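Local coordinates for protein putative beta-glucosidase (Bifidobacterium adolescentis, PDB 5WAB) that hydrolyses beta-glucosidic linkages as a family 3 glycoside hydrolase, and may also release terminal arabinopyranosyl units from ginsenosides, at residues A94-Q99 and Y297-D302. Numbering follows the deposited sequence.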
ATOM      1  N   ALA A  94     -12.101   2.796 -13.103  1.00 25.00           N
ATOM      2  CA  ALA A  94     -13.307   2.070 -13.486  1.00 23.97           C
ATOM      3  C   ALA A  94     -13.857   2.567 -14.818  1.00 25.32           C
ATOM      4  O   ALA A  94     -14.299   1.767 -15.652  1.00 24.53           O
ATOM      5  CB  ALA A  94     -14.364   2.199 -12.394  1.00 22.72           C
ATOM      6  N   GLU A  95     -13.838   3.883 -15.038  1.00 27.33           N
ATOM      7  CA  GLU A  95     -14.353   4.428 -16.289  1.00 28.46           C
ATOM      8  C   GLU A  95     -13.528   3.949 -17.478  1.00 29.60           C
ATOM      9  O   GLU A  95     -14.069   3.707 -18.564  1.00 29.58           O
ATOM     10  CB  GLU A  95     -14.373   5.952 -16.220  1.00 29.32           C
ATOM     11  CG  GLU A  95     -15.375   6.491 -15.213  1.00 30.21           C
ATOM     12  CD  GLU A  95     -15.317   7.994 -15.095  1.00 31.78           C
ATOM     13  OE1 GLU A  95     -14.262   8.578 -15.435  1.00 32.16           O
ATOM     14  OE2 GLU A  95     -16.324   8.592 -14.656  1.00 32.13           O
ATOM     15  N   GLU A  96     -12.218   3.789 -17.292  1.00 29.95           N
ATOM     16  CA  GLU A  96     -11.417   3.223 -18.368  1.00 31.46           C
ATOM     17  C   GLU A  96     -11.766   1.756 -18.584  1.00 29.73           C
ATOM     18  O   GLU A  96     -11.800   1.283 -19.725  1.00 30.30           O
ATOM     19  CB  GLU A  96      -9.928   3.402 -18.069  1.00 32.51           C
ATOM     20  CG  GLU A  96      -9.550   4.844 -17.778  1.00 34.68           C
ATOM     21  CD  GLU A  96      -8.055   5.109 -17.840  1.00 35.30           C
ATOM     22  OE1 GLU A  96      -7.272   4.163 -18.070  1.00 35.31           O
ATOM     23  OE2 GLU A  96      -7.667   6.281 -17.672  1.00 36.11           O
ATOM     24  N   CYS A  97     -12.067   1.031 -17.501  1.00 27.55           N
ATOM     25  CA  CYS A  97     -12.526  -0.346 -17.641  1.00 26.16           C
ATOM     26  C   CYS A  97     -13.843  -0.410 -18.394  1.00 26.21           C
ATOM     27  O   CYS A  97     -14.063  -1.328 -19.192  1.00 27.11           O
ATOM     28  CB  CYS A  97     -12.686  -1.005 -16.270  1.00 24.80           C
ATOM     29  SG  CYS A  97     -11.161  -1.332 -15.374  1.00 23.99           S
ATOM     30  N   ILE A  98     -14.732   0.560 -18.156  1.00 26.04           N
ATOM     31  CA  ILE A  98     -16.038   0.558 -18.812  1.00 26.44           C
ATOM     32  C   ILE A  98     -15.884   0.767 -20.315  1.00 27.13           C
ATOM     33  O   ILE A  98     -16.608   0.163 -21.115  1.00 27.65           O
ATOM     34  CB  ILE A  98     -16.961   1.611 -18.168  1.00 25.79           C
ATOM     35  CG1 ILE A  98     -17.291   1.197 -16.734  1.00 24.60           C
ATOM     36  CG2 ILE A  98     -18.248   1.768 -18.963  1.00 26.02           C
ATOM     37  CD1 ILE A  98     -18.011   2.260 -15.935  1.00 26.36           C
ATOM     38  N   GLN A  99     -14.933   1.611 -20.725  1.00 27.66           N
ATOM     39  CA  GLN A  99     -14.649   1.767 -22.148  1.00 28.85           C
ATOM     40  C   GLN A  99     -14.116   0.473 -22.753  1.00 27.92           C
ATOM     41  O   GLN A  99     -14.494   0.098 -23.868  1.00 26.35           O
ATOM     42  CB  GLN A  99     -13.648   2.903 -22.367  1.00 31.53           C
ATOM     43  CG  GLN A  99     -13.051   2.961 -23.776  1.00 33.86           C
ATOM     44  CD  GLN A  99     -12.054   4.097 -23.950  1.00 36.41           C
ATOM     45  OE1 GLN A  99     -12.373   5.262 -23.708  1.00 37.45           O
ATOM     46  NE2 GLN A  99     -10.837   3.760 -24.365  1.00 36.78           N
ATOM     47  N   TYR A 297     -18.720   3.870 -24.798  1.00 42.55           N
ATOM     48  CA  TYR A 297     -18.255   4.857 -23.836  1.00 42.25           C
ATOM     49  C   TYR A 297     -16.767   5.118 -24.025  1.00 41.51           C
ATOM     50  O   TYR A 297     -15.969   4.181 -24.115  1.00 40.83           O
ATOM     51  CB  TYR A 297     -18.518   4.417 -22.398  1.00 40.74           C
ATOM     52  CG  TYR A 297     -17.888   5.364 -21.405  1.00 40.18           C
ATOM     53  CD1 TYR A 297     -18.492   6.574 -21.095  1.00 41.19           C
ATOM     54  CD2 TYR A 297     -16.681   5.056 -20.790  1.00 39.43           C
ATOM     55  CE1 TYR A 297     -17.915   7.453 -20.198  1.00 40.91           C
ATOM     56  CE2 TYR A 297     -16.098   5.926 -19.890  1.00 39.54           C
ATOM     57  CZ  TYR A 297     -16.720   7.125 -19.597  1.00 40.26           C
ATOM     58  OH  TYR A 297     -16.141   7.996 -18.701  1.00 40.73           O
ATOM     59  N   HIS A 298     -16.401   6.394 -24.074  1.00 41.80           N
ATOM     60  CA  HIS A 298     -15.012   6.818 -24.185  1.00 42.03           C
ATOM     61  C   HIS A 298     -14.684   7.725 -23.009  1.00 41.06           C
ATOM     62  O   HIS A 298     -15.360   8.738 -22.799  1.00 41.71           O
ATOM     63  CB  HIS A 298     -14.769   7.538 -25.512  1.00 43.56           C
ATOM     64  CG  HIS A 298     -14.893   6.648 -26.708  1.00 44.55           C
ATOM     65  ND1 HIS A 298     -16.075   6.028 -27.053  1.00 44.63           N
ATOM     66  CD2 HIS A 298     -13.990   6.288 -27.651  1.00 45.56           C
ATOM     67  CE1 HIS A 298     -15.891   5.315 -28.149  1.00 45.73           C
ATOM     68  NE2 HIS A 298     -14.635   5.458 -28.533  1.00 46.38           N
ATOM     69  N   PHE A 299     -13.660   7.359 -22.244  1.00 39.36           N
ATOM     70  CA  PHE A 299     -13.295   8.141 -21.074  1.00 39.37           C
ATOM     71  C   PHE A 299     -12.522   9.389 -21.481  1.00 41.63           C
ATOM     72  O   PHE A 299     -11.851   9.421 -22.517  1.00 42.68           O
ATOM     73  CB  PHE A 299     -12.478   7.304 -20.083  1.00 37.84           C
ATOM     74  CG  PHE A 299     -11.096   6.918 -20.568  1.00 38.95           C
ATOM     75  CD1 PHE A 299     -10.008   7.753 -20.360  1.00 39.72           C
ATOM     76  CD2 PHE A 299     -10.880   5.694 -21.183  1.00 39.10           C
ATOM     77  CE1 PHE A 299      -8.740   7.389 -20.787  1.00 39.78           C
ATOM     78  CE2 PHE A 299      -9.617   5.326 -21.615  1.00 39.96           C
ATOM     79  CZ  PHE A 299      -8.545   6.176 -21.414  1.00 39.97           C
ATOM     80  N   ASP A 300     -12.637  10.430 -20.659  1.00 41.96           N
ATOM     81  CA  ASP A 300     -11.942  11.689 -20.903  1.00 42.31           C
ATOM     82  C   ASP A 300     -10.458  11.503 -20.605  1.00 40.05           C
ATOM     83  O   ASP A 300     -10.062  11.368 -19.443  1.00 38.05           O
ATOM     84  CB  ASP A 300     -12.551  12.789 -20.039  1.00 43.60           C
ATOM     85  CG  ASP A 300     -12.131  14.182 -20.473  1.00 46.66           C
ATOM     86  OD1 ASP A 300     -11.041  14.331 -21.071  1.00 47.40           O
ATOM     87  OD2 ASP A 300     -12.892  15.135 -20.200  1.00 47.76           O
ATOM     88  N   VAL A 301      -9.637  11.488 -21.658  1.00 40.09           N
ATOM     89  CA  VAL A 301      -8.204  11.259 -21.485  1.00 38.29           C
ATOM     90  C   VAL A 301      -7.579  12.381 -20.665  1.00 38.90           C
ATOM     91  O   VAL A 301      -6.796  12.135 -19.739  1.00 37.72           O
ATOM     92  CB  VAL A 301      -7.513  11.106 -22.851  1.00 38.30           C
ATOM     93  CG1 VAL A 301      -6.002  11.185 -22.688  1.00 36.53           C
ATOM     94  CG2 VAL A 301      -7.921   9.799 -23.511  1.00 37.03           C
ATOM     95  N   ASP A 302      -7.900  13.632 -21.007  1.00 40.90           N
ATOM     96  CA  ASP A 302      -7.291  14.762 -20.310  1.00 42.16           C
ATOM     97  C   ASP A 302      -7.767  14.842 -18.867  1.00 39.13           C
ATOM     98  O   ASP A 302      -6.988  15.192 -17.973  1.00 38.18           O
ATOM     99  CB  ASP A 302      -7.596  16.069 -21.042  1.00 45.80           C
ATOM    100  CG  ASP A 302      -6.864  16.185 -22.365  1.00 48.41           C
ATOM    101  OD1 ASP A 302      -5.789  15.566 -22.510  1.00 48.22           O
ATOM    102  OD2 ASP A 302      -7.368  16.892 -23.265  1.00 50.94           O
TER
HETATM  103  O   HOH W   1     -18.275   1.437 -23.754  1.00 35.25           O
HETATM  104  O   HOH W   2     -10.846   7.605 -24.110  1.00 47.51           O
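Phe299 lies flat against the stem of Glu96: CG of Glu96 sits 3.6 Å from the centroid of the Phe299 ring and only 6° off its normal, a CH-pi contact over the face. The extended chain then carries the Glu96 carboxylate on across the same face, stacked on the ring, with OE2 3.5 Å from Phe299 CE1. That charged end is not left to the ring, since OE2 also takes hydrogen bonds with Thr69 OG1 and His304 ND1. The Gln99 amide lies close beside the Phe299 ring, its plane turned 20° from it, with CD 3.4 Å from Phe299 CD2. With its CG anti to the backbone N (chi1 168°) and the chain straight beyond, Gln99 brings OE1 to the loop, where it accepts a hydrogen bond from the backbone N of Phe299 at 2.9 Å. The contact holds the loop that leads from the TIM-barrel domain toward the C-terminal domain against helix 83-99 of the barrel. The Tyr297 ring packs closely too, edge-on to the helix end, CE2 3.3 Å from Glu95 O, while Ile98 CG2 reaches CD2 at 4.1 Å. Glu95 CB comes to 3.7 Å from Tyr297 OH; its carboxylate goes to Lys146 in a salt bridge and to His304 NE2 in a hydrogen bond. The loose side is at exposed His298 and two bridging waters. One accepts from Tyr297 N and gives a weak bond to Ile98 O. The other donates to both Gln99 OE1 and Phe299 O, sitting over the Phe299 face opposite Glu96.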